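Local coordinates for beta-mannosidase (Trichoderma harzianum, PDB 4CVU), which probably hydrolyses terminal beta-linked mannose residues from oligosaccharides, as a fungal beta-mannosidase of glycoside hydrolase family 2, at residues T890-A893 with G894-G897; N405-F408 with D409-S413; G356-D360 with A361-S365. All blocks are in the same frame, centred on the assembly; numbering follows the deposited sequence.

Interaction 1: residues T890-A893 with G894-G897; sequences THPA and GVLG
His891 and Val895 face each other across a tight reversal of the chain, a type I beta turn running from Pro892 to Val895, and the imidazole makes a worked example of how one side chain can pack a turn and also satisfy its polar atoms. With CG lodged between its own backbone N and carbonyl carbon (chi1 75°), the histidine folds back over the turn instead of extending from it. Starting at the root, His891 CB lies 4.0 Å from Val895 CG1, and CG keeps a similar spacing from the same methyl. Further out, His891 ND1 comes to 3.3 Å from Val895 CG1, while it donates a hydrogen bond to Pro892 O (2.9 Å). That bond is bent, with an N-H...O angle of 136°, and the oxygen stands 28° out of the ring plane. His891 CE1 approaches Val895 O at 3.1 Å, obliquely to the ring. At the tip, His891 NE2 is 3.0 Å from a water that donates to Gly897 O, which links the histidine to the strand that follows the turn. A second water, in plane at the ring edge, donates both to Ala893 O (3.0 Å) and to Val895 O (2.7 Å), bridging the two carbonyls. Were His891 exchanged for an alanine, Pro892 O would probably lose its side-chain donor, the water link to Gly897 would go with it and the Val895 methyl would be uncovered. Within the Ig-fold domain, the turn carries the chain from strand 884-890, whose Thr890 bonds through its backbone to Thr932, into strand 895-899, which pairs with strand 911-921; there Phe916 meets the imidazole edge-to-face and Leu918 packs on Val895.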
ATOM      1  N   THR A 890      -2.375 -17.343 -14.856  1.00 33.62           N
ATOM      2  CA  THR A 890      -2.593 -16.206 -14.056  1.00 34.41           C
ATOM      3  C   THR A 890      -2.160 -15.043 -14.919  1.00 34.14           C
ATOM      4  O   THR A 890      -1.015 -15.030 -15.285  1.00 34.27           O
ATOM      5  CB  THR A 890      -1.693 -16.204 -12.775  1.00 35.14           C
ATOM      6  OG1 THR A 890      -1.950 -17.369 -11.990  1.00 35.24           O
ATOM      7  CG2 THR A 890      -1.987 -14.947 -11.947  1.00 36.27           C
ATOM      8  N   HIS A 891      -3.083 -14.134 -15.259  1.00 33.94           N
ATOM      9  CA  HIS A 891      -2.730 -12.862 -15.941  1.00 34.88           C
ATOM     10  C   HIS A 891      -2.213 -11.838 -14.924  1.00 35.59           C
ATOM     11  O   HIS A 891      -2.585 -11.878 -13.767  1.00 33.58           O
ATOM     12  CB  HIS A 891      -3.942 -12.347 -16.734  1.00 34.56           C
ATOM     13  CG  HIS A 891      -5.028 -11.746 -15.900  1.00 35.44           C
ATOM     14  ND1 HIS A 891      -5.011 -10.425 -15.513  1.00 35.31           N
ATOM     15  CD2 HIS A 891      -6.178 -12.267 -15.420  1.00 34.29           C
ATOM     16  CE1 HIS A 891      -6.098 -10.160 -14.817  1.00 36.43           C
ATOM     17  NE2 HIS A 891      -6.816 -11.270 -14.739  1.00 35.85           N
ATOM     18  N   PRO A 892      -1.340 -10.906 -15.355  1.00 36.64           N
ATOM     19  CA  PRO A 892      -0.775  -9.968 -14.420  1.00 37.91           C
ATOM     20  C   PRO A 892      -1.727  -8.842 -14.056  1.00 38.90           C
ATOM     21  O   PRO A 892      -2.810  -8.715 -14.629  1.00 37.95           O
ATOM     22  CB  PRO A 892       0.416  -9.386 -15.198  1.00 38.29           C
ATOM     23  CG  PRO A 892      -0.050  -9.395 -16.600  1.00 37.72           C
ATOM     24  CD  PRO A 892      -0.813 -10.704 -16.707  1.00 37.22           C
ATOM     25  N   ALA A 893      -1.274  -8.033 -13.121  1.00 40.07           N
ATOM     26  CA  ALA A 893      -1.957  -6.831 -12.670  1.00 44.26           C
ATOM     27  C   ALA A 893      -2.351  -5.825 -13.746  1.00 45.52           C
ATOM     28  O   ALA A 893      -3.378  -5.182 -13.634  1.00 51.73           O
ATOM     29  CB  ALA A 893      -1.121  -6.100 -11.591  1.00 44.72           C
ATOM     30  N   GLY A 894      -1.552  -5.600 -14.757  1.00 46.56           N
ATOM     31  CA  GLY A 894      -1.918  -4.433 -15.644  1.00 45.17           C
ATOM     32  C   GLY A 894      -3.043  -4.645 -16.676  1.00 44.01           C
ATOM     33  O   GLY A 894      -3.300  -3.768 -17.529  1.00 43.66           O
ATOM     34  N   VAL A 895      -3.761  -5.761 -16.584  1.00 40.25           N
ATOM     35  CA  VAL A 895      -4.706  -6.129 -17.619  1.00 40.67           C
ATOM     36  C   VAL A 895      -6.001  -6.672 -17.007  1.00 40.83           C
ATOM     37  O   VAL A 895      -5.960  -7.287 -15.931  1.00 36.75           O
ATOM     38  CB  VAL A 895      -4.034  -7.162 -18.591  1.00 41.75           C
ATOM     39  CG1 VAL A 895      -3.869  -8.516 -17.950  1.00 40.33           C
ATOM     40  CG2 VAL A 895      -4.854  -7.312 -19.837  1.00 44.18           C
ATOM     41  N   LEU A 896      -7.148  -6.385 -17.666  1.00 39.51           N
ATOM     42  CA  LEU A 896      -8.442  -6.932 -17.262  1.00 39.61           C
ATOM     43  C   LEU A 896      -9.007  -7.882 -18.327  1.00 39.29           C
ATOM     44  O   LEU A 896      -8.882  -7.603 -19.503  1.00 39.68           O
ATOM     45  CB  LEU A 896      -9.402  -5.778 -16.998  1.00 41.46           C
ATOM     46  CG  LEU A 896      -8.967  -4.817 -15.877  1.00 42.71           C
ATOM     47  CD1 LEU A 896      -9.844  -3.574 -15.857  1.00 43.63           C
ATOM     48  CD2 LEU A 896      -9.019  -5.542 -14.548  1.00 42.64           C
ATOM     49  N   GLY A 897      -9.617  -8.993 -17.907  1.00 39.62           N
ATOM     50  CA  GLY A 897     -10.171  -9.956 -18.812  1.00 38.16           C
ATOM     51  C   GLY A 897     -10.270 -11.339 -18.232  1.00 39.18           C
ATOM     52  O   GLY A 897     -10.260 -11.505 -17.023  1.00 38.65           O
TER
HETATM   53  O   HOH W   1      -9.511 -12.471 -14.804  1.00 36.19           O
HETATM   54  O   HOH W   2      -5.878  -6.884 -13.240  1.00 40.73           O

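Interaction 2: residues N405-F408 with D409-S413; sequences NRLF and DSVES. With NA (sodium ion), chain B; CD (cadmium ion), chain T.
From Asn405 to Glu412 the backbone runs as regular alpha helix, each amide from Asp409 to Glu412 bonding to the carbonyl four residues earlier, with Asp409 N to Asn405 O at 2.8 Å and Glu412 N to Phe408 O nearly straight at 173°. On this scaffold the side chains divide by chemistry. Leu407 and Val411, one turn apart, meet obliquely through Leu407 CD2 and Val411 CG2 at 4.0 Å. Phe408 and Val411 also pack on Leu419 of the following strand, while Phe408 leans on Ile435 of helix 430-439. This is the inner side of a beta-alpha-beta crossover, strand 380-389 to helix 401-413 to strand 418-421, in keeping with the (beta/alpha)8 catalytic barrel of family 2 glycosidases. The acids lie elsewhere on the helix. Asp409 holds CG anti to its carbonyl carbon (chi1 -67°), turning the carboxylate back along the helix beside Asn405 O; it clasps a sodium ion unevenly, OD2 at 2.2 Å and OD1 at 3.0 Å. One turn on, Glu412 bends at its second torsion and offers a single oxygen, OE1, to a cadmium ion at 2.5 Å. Its other oxygen, OE2, accepts from a water 2.8 Å away that is itself a ligand of the cadmium, closing a small ring that includes the metal. Arg439 serves both acids, bonding to Asp409 OD1 and forming a salt bridge with Glu412 OE2; Arg316 reaches Glu412 OE1, and Gln919 donates to Asp409 OD2. Two carboxylates one helical turn apart would tend to repel, but here each has a cation of its own and they share Arg439, which is likely to favour the ionised form of both.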
ATOM      1  N   ASN A 405     -20.163  -3.134 -17.966  1.00 35.03           N
ATOM      2  CA  ASN A 405     -20.001  -3.907 -19.191  1.00 36.53           C
ATOM      3  C   ASN A 405     -19.007  -5.084 -19.048  1.00 36.05           C
ATOM      4  O   ASN A 405     -19.338  -6.218 -19.453  1.00 35.45           O
ATOM      5  CB  ASN A 405     -19.681  -2.985 -20.391  1.00 37.69           C
ATOM      6  CG  ASN A 405     -20.962  -2.436 -21.047  1.00 39.55           C
ATOM      7  OD1 ASN A 405     -21.833  -3.203 -21.421  1.00 40.51           O
ATOM      8  ND2 ASN A 405     -21.071  -1.126 -21.167  1.00 40.57           N
ATOM      9  N   ARG A 406     -17.850  -4.849 -18.404  1.00 34.41           N
ATOM     10  CA  ARG A 406     -16.896  -5.943 -18.141  1.00 33.06           C
ATOM     11  C   ARG A 406     -17.521  -7.037 -17.280  1.00 33.04           C
ATOM     12  O   ARG A 406     -17.278  -8.226 -17.470  1.00 31.74           O
ATOM     13  CB  ARG A 406     -15.655  -5.434 -17.426  1.00 34.00           C
ATOM     14  CG  ARG A 406     -14.804  -4.498 -18.310  1.00 34.95           C
ATOM     15  CD  ARG A 406     -13.417  -4.313 -17.725  1.00 33.91           C
ATOM     16  NE  ARG A 406     -13.353  -3.475 -16.541  1.00 34.37           N
ATOM     17  CZ  ARG A 406     -13.199  -2.137 -16.562  1.00 34.97           C
ATOM     18  NH1 ARG A 406     -13.170  -1.468 -17.683  1.00 33.62           N
ATOM     19  NH2 ARG A 406     -13.087  -1.462 -15.422  1.00 35.34           N
ATOM     20  N   LEU A 407     -18.273  -6.611 -16.267  1.00 33.74           N
ATOM     21  CA  LEU A 407     -18.976  -7.574 -15.414  1.00 33.28           C
ATOM     22  C   LEU A 407     -19.998  -8.378 -16.227  1.00 34.82           C
ATOM     23  O   LEU A 407     -20.176  -9.607 -15.995  1.00 35.75           O
ATOM     24  CB  LEU A 407     -19.647  -6.848 -14.252  1.00 33.10           C
ATOM     25  CG  LEU A 407     -20.430  -7.722 -13.269  1.00 32.33           C
ATOM     26  CD1 LEU A 407     -20.366  -7.063 -11.889  1.00 32.29           C
ATOM     27  CD2 LEU A 407     -21.872  -7.887 -13.669  1.00 32.19           C
ATOM     28  N   PHE A 408     -20.735  -7.719 -17.112  1.00 33.84           N
ATOM     29  CA  PHE A 408     -21.686  -8.495 -17.929  1.00 35.53           C
ATOM     30  C   PHE A 408     -20.997  -9.423 -18.928  1.00 35.62           C
ATOM     31  O   PHE A 408     -21.476 -10.531 -19.140  1.00 34.55           O
ATOM     32  CB  PHE A 408     -22.752  -7.618 -18.580  1.00 35.63           C
ATOM     33  CG  PHE A 408     -23.927  -7.389 -17.686  1.00 36.49           C
ATOM     34  CD1 PHE A 408     -25.002  -8.291 -17.685  1.00 36.88           C
ATOM     35  CD2 PHE A 408     -23.959  -6.306 -16.817  1.00 36.62           C
ATOM     36  CE1 PHE A 408     -26.114  -8.055 -16.876  1.00 36.87           C
ATOM     37  CE2 PHE A 408     -25.048  -6.091 -15.990  1.00 37.56           C
ATOM     38  CZ  PHE A 408     -26.120  -6.984 -16.009  1.00 36.82           C
ATOM     39  N   ASP A 409     -19.856  -9.007 -19.480  1.00 33.95           N
ATOM     40  CA  ASP A 409     -19.071  -9.930 -20.301  1.00 34.95           C
ATOM     41  C   ASP A 409     -18.777 -11.218 -19.520  1.00 34.10           C
ATOM     42  O   ASP A 409     -18.861 -12.276 -20.071  1.00 35.45           O
ATOM     43  CB  ASP A 409     -17.706  -9.426 -20.643  1.00 33.75           C
ATOM     44  CG  ASP A 409     -17.702  -8.218 -21.570  1.00 34.59           C
ATOM     45  OD1 ASP A 409     -18.669  -7.865 -22.249  1.00 34.65           O
ATOM     46  OD2 ASP A 409     -16.634  -7.671 -21.672  1.00 36.69           O
ATOM     47  N   SER A 410     -18.355 -11.086 -18.256  1.00 34.95           N
ATOM     48  CA  SER A 410     -17.971 -12.242 -17.423  1.00 34.89           C
ATOM     49  C   SER A 410     -19.179 -13.124 -17.094  1.00 34.87           C
ATOM     50  O   SER A 410     -19.055 -14.347 -16.930  1.00 35.95           O
ATOM     51  CB  SER A 410     -17.288 -11.763 -16.121  1.00 34.63           C
ATOM     52  OG  SER A 410     -16.021 -11.163 -16.398  1.00 34.98           O
ATOM     53  N   VAL A 411     -20.351 -12.486 -16.973  1.00 35.96           N
ATOM     54  CA  VAL A 411     -21.631 -13.194 -16.734  1.00 34.98           C
ATOM     55  C   VAL A 411     -22.004 -14.086 -17.953  1.00 36.08           C
ATOM     56  O   VAL A 411     -22.347 -15.269 -17.814  1.00 36.93           O
ATOM     57  CB  VAL A 411     -22.781 -12.190 -16.436  1.00 35.10           C
ATOM     58  CG1 VAL A 411     -24.168 -12.858 -16.526  1.00 35.45           C
ATOM     59  CG2 VAL A 411     -22.629 -11.555 -15.053  1.00 34.81           C
ATOM     60  N   GLU A 412     -21.977 -13.495 -19.139  1.00 36.82           N
ATOM     61  CA  GLU A 412     -22.277 -14.238 -20.386  1.00 37.79           C
ATOM     62  C   GLU A 412     -21.307 -15.403 -20.586  1.00 37.48           C
ATOM     63  O   GLU A 412     -21.725 -16.572 -20.853  1.00 38.11           O
ATOM     64  CB  GLU A 412     -22.207 -13.312 -21.582  1.00 37.24           C
ATOM     65  CG  GLU A 412     -23.194 -12.161 -21.512  1.00 38.39           C
ATOM     66  CD  GLU A 412     -23.650 -11.731 -22.882  1.00 40.84           C
ATOM     67  OE1 GLU A 412     -24.319 -12.571 -23.521  1.00 37.90           O
ATOM     68  OE2 GLU A 412     -23.312 -10.592 -23.309  1.00 40.37           O
ATOM     69  N   SER A 413     -20.021 -15.108 -20.361  1.00 37.11           N
ATOM     70  CA  SER A 413     -18.979 -16.094 -20.577  1.00 36.05           C
ATOM     71  C   SER A 413     -19.095 -17.319 -19.680  1.00 36.59           C
ATOM     72  O   SER A 413     -18.579 -18.388 -20.029  1.00 36.13           O
ATOM     73  CB  SER A 413     -17.613 -15.507 -20.374  1.00 37.59           C
ATOM     74  OG  SER A 413     -16.648 -16.409 -20.890  1.00 38.12           O
TER
HETATM   75 NA    NA B1027     -16.472  -6.246 -23.391  1.00 30.64          NA
HETATM   76 CD    CD T1015     -24.198 -12.269 -26.017  1.00 51.19          CD
HETATM   77  O   HOH W   3     -23.645 -10.193 -26.050  1.00 42.05           O
HETATM   78  O   HOH W   4     -24.704 -14.515 -26.283  1.00 33.84           O
HETATM   79  O   HOH W   5     -14.544  -4.389 -22.482  1.00 59.06           O

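Interaction 3: residues G356-D360 with A361-S365; sequences GNITD and AQIAS. With NAG (2-acetamido-2-deoxy-beta-D-glucopyranose), chain F.
Thr359 and Gln362 lock the start of helix 360-365 in a capping box, a reciprocal exchange in which each side chain takes the other's backbone N-H. Thr359 OG1 accepts from Gln362 N at 3.0 Å, and Gln362 OE1 accepts from Thr359 N at 3.1 Å. The second bond is almost straight at nitrogen (174°), although the donor sits 33° off the plane of the glutamine carbonyl. The threonine hydroxyl can reach the amide because it lies between its own backbone N and carbonyl carbon (chi1 70°). Gln362 NE2 is held in turn by Asn372, which probably limits the amide's rotation. Beneath the box, the buried Ile358 supplies the tight apolar part: its CG2 methyl lies 3.6 Å from Gln362 CB and 3.9 Å from Ile363 CG1. The pairing of Ile358, just before the cap, with Ile363 is a hydrophobic staple, and Pro369 extends the apolar contact on the Ile363 side.

The outer side is looser. Asp360, Ala361 and Ala364 are exposed, and their contacts are mostly those of the helix backbone, such as Ala364 N to Asp360 O at 2.8 Å. The Asp360 carboxylate, in the first turn, would probably interact favourably with the helix dipole. Upstream, Asn357 begins the glycosylation sequon Asn-Ile-Thr, so the capping threonine is also the sequon's third residue. The Asn357 side chain leads away from the helix, Arg557 binds its OD1, and its ND2 is joined covalently to C1 of N-acetylglucosamine at 1.5 Å.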
ATOM      1  N   GLY A 356     -47.075 -21.633  -7.531  1.00 40.18           N
ATOM      2  CA  GLY A 356     -48.342 -22.206  -7.073  1.00 40.43           C
ATOM      3  C   GLY A 356     -48.211 -23.694  -6.979  1.00 41.81           C
ATOM      4  O   GLY A 356     -47.105 -24.244  -7.197  1.00 40.19           O
ATOM      5  N   ASN A 357     -49.331 -24.364  -6.682  1.00 42.64           N
ATOM      6  CA  ASN A 357     -49.307 -25.806  -6.444  1.00 44.58           C
ATOM      7  C   ASN A 357     -48.817 -26.619  -7.643  1.00 45.23           C
ATOM      8  O   ASN A 357     -49.080 -26.267  -8.794  1.00 43.92           O
ATOM      9  CB  ASN A 357     -50.700 -26.337  -6.095  1.00 46.30           C
ATOM     10  CG  ASN A 357     -51.194 -25.912  -4.733  1.00 48.55           C
ATOM     11  OD1 ASN A 357     -50.449 -25.446  -3.883  1.00 46.91           O
ATOM     12  ND2 ASN A 357     -52.490 -26.078  -4.528  1.00 52.61           N
ATOM     13  N   ILE A 358     -48.165 -27.740  -7.350  1.00 45.82           N
ATOM     14  CA  ILE A 358     -47.861 -28.741  -8.349  1.00 46.51           C
ATOM     15  C   ILE A 358     -49.187 -29.362  -8.773  1.00 47.09           C
ATOM     16  O   ILE A 358     -49.895 -29.902  -7.948  1.00 47.61           O
ATOM     17  CB  ILE A 358     -46.894 -29.828  -7.798  1.00 46.01           C
ATOM     18  CG1 ILE A 358     -45.543 -29.222  -7.382  1.00 45.06           C
ATOM     19  CG2 ILE A 358     -46.657 -30.929  -8.819  1.00 46.58           C
ATOM     20  CD1 ILE A 358     -44.674 -28.759  -8.531  1.00 44.77           C
ATOM     21  N   THR A 359     -49.493 -29.306 -10.066  1.00 49.13           N
ATOM     22  CA  THR A 359     -50.806 -29.720 -10.585  1.00 49.55           C
ATOM     23  C   THR A 359     -50.952 -31.230 -10.678  1.00 51.26           C
ATOM     24  O   THR A 359     -49.960 -31.972 -10.668  1.00 52.03           O
ATOM     25  CB  THR A 359     -51.046 -29.142 -11.991  1.00 51.16           C
ATOM     26  OG1 THR A 359     -50.189 -29.788 -12.927  1.00 53.76           O
ATOM     27  CG2 THR A 359     -50.777 -27.628 -12.038  1.00 51.08           C
ATOM     28  N   ASP A 360     -52.193 -31.704 -10.795  1.00 53.68           N
ATOM     29  CA  ASP A 360     -52.444 -33.145 -10.972  1.00 54.54           C
ATOM     30  C   ASP A 360     -51.712 -33.663 -12.201  1.00 54.10           C
ATOM     31  O   ASP A 360     -51.121 -34.734 -12.173  1.00 53.65           O
ATOM     32  CB  ASP A 360     -53.950 -33.436 -11.104  1.00 56.50           C
ATOM     33  CG  ASP A 360     -54.702 -33.166  -9.843  1.00 57.06           C
ATOM     34  OD1 ASP A 360     -54.114 -33.359  -8.766  1.00 61.64           O
ATOM     35  OD2 ASP A 360     -55.887 -32.780  -9.905  1.00 58.58           O
ATOM     36  N   ALA A 361     -51.759 -32.874 -13.273  1.00 54.59           N
ATOM     37  CA  ALA A 361     -51.001 -33.147 -14.494  1.00 53.64           C
ATOM     38  C   ALA A 361     -49.505 -33.328 -14.225  1.00 53.49           C
ATOM     39  O   ALA A 361     -48.860 -34.250 -14.745  1.00 53.12           O
ATOM     40  CB  ALA A 361     -51.224 -32.021 -15.504  1.00 53.92           C
ATOM     41  N   GLN A 362     -48.928 -32.453 -13.423  1.00 53.77           N
ATOM     42  CA  GLN A 362     -47.496 -32.586 -13.120  1.00 51.67           C
ATOM     43  C   GLN A 362     -47.272 -33.859 -12.293  1.00 50.84           C
ATOM     44  O   GLN A 362     -46.329 -34.623 -12.524  1.00 49.35           O
ATOM     45  CB  GLN A 362     -47.002 -31.337 -12.361  1.00 53.45           C
ATOM     46  CG  GLN A 362     -46.727 -30.124 -13.256  1.00 52.28           C
ATOM     47  CD  GLN A 362     -46.384 -28.861 -12.464  1.00 49.69           C
ATOM     48  OE1 GLN A 362     -47.254 -28.232 -11.851  1.00 48.40           O
ATOM     49  NE2 GLN A 362     -45.111 -28.470 -12.497  1.00 48.81           N
ATOM     50  N   ILE A 363     -48.143 -34.085 -11.317  1.00 52.25           N
ATOM     51  CA  ILE A 363     -48.037 -35.277 -10.486  1.00 53.06           C
ATOM     52  C   ILE A 363     -48.096 -36.566 -11.324  1.00 55.78           C
ATOM     53  O   ILE A 363     -47.264 -37.459 -11.154  1.00 54.71           O
ATOM     54  CB  ILE A 363     -49.096 -35.284  -9.375  1.00 54.12           C
ATOM     55  CG1 ILE A 363     -48.746 -34.196  -8.333  1.00 53.69           C
ATOM     56  CG2 ILE A 363     -49.141 -36.646  -8.704  1.00 54.55           C
ATOM     57  CD1 ILE A 363     -49.850 -33.865  -7.358  1.00 54.07           C
ATOM     58  N   ALA A 364     -49.061 -36.655 -12.238  1.00 55.93           N
ATOM     59  CA  ALA A 364     -49.188 -37.839 -13.097  1.00 55.94           C
ATOM     60  C   ALA A 364     -47.991 -37.998 -14.038  1.00 57.23           C
ATOM     61  O   ALA A 364     -47.692 -39.113 -14.469  1.00 58.73           O
ATOM     62  CB  ALA A 364     -50.475 -37.782 -13.894  1.00 58.40           C
ATOM     63  N   SER A 365     -47.289 -36.904 -14.343  1.00 53.27           N
ATOM     64  CA  SER A 365     -46.069 -36.995 -15.111  1.00 53.92           C
ATOM     65  C   SER A 365     -44.890 -37.542 -14.279  1.00 55.06           C
ATOM     66  O   SER A 365     -43.859 -37.920 -14.838  1.00 55.47           O
ATOM     67  CB  SER A 365     -45.710 -35.649 -15.757  1.00 54.97           C
ATOM     68  OG  SER A 365     -45.013 -34.789 -14.883  1.00 52.71           O
TER
HETATM   69  C1  NAG F1001     -53.175 -25.741  -3.284  1.00 46.55           C
HETATM   70  C2  NAG F1001     -54.634 -25.254  -3.394  1.00 51.54           C
HETATM   71  C3  NAG F1001     -55.279 -25.092  -2.035  1.00 51.50           C
HETATM   72  C4  NAG F1001     -55.101 -26.351  -1.230  1.00 52.17           C
HETATM   73  C5  NAG F1001     -53.613 -26.696  -1.153  1.00 50.61           C
HETATM   74  C6  NAG F1001     -53.367 -28.013  -0.418  1.00 48.92           C
HETATM   75  C7  NAG F1001     -54.955 -23.963  -5.458  1.00 53.31           C
HETATM   76  C8  NAG F1001     -55.008 -22.616  -6.146  1.00 51.53           C
HETATM   77  N2  NAG F1001     -54.721 -24.004  -4.140  1.00 51.71           N
HETATM   78  O3  NAG F1001     -56.645 -24.874  -2.272  1.00 55.84           O
HETATM   79  O4  NAG F1001     -55.630 -26.157   0.055  1.00 57.46           O
HETATM   80  O5  NAG F1001     -53.152 -26.869  -2.458  1.00 47.48           O
HETATM   81  O6  NAG F1001     -51.982 -28.135  -0.186  1.00 48.01           O
HETATM   82  O7  NAG F1001     -55.121 -24.983  -6.112  1.00 55.86           O

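Interactions 1 and 2 are neighbours in space though nearly five hundred residues apart in sequence: their centres lie 16 Å apart, and Leu896 CD1 of the Ig-fold domain rests 3.6 Å from Arg406 NE on the helix. Gln919 completes the junction, pairing through its backbone with Leu896 and giving its side-chain amide to Arg406 O. The sodium ion held in interaction 2 is about 9 Å from the CA of Gly897, so it borders the same interface. Interaction 3 stands apart at the glycosylated surface, its centre 37 Å from that of interaction 2 and 50 Å from that of interaction 1, on the opposite side of the chain's centre from the latter.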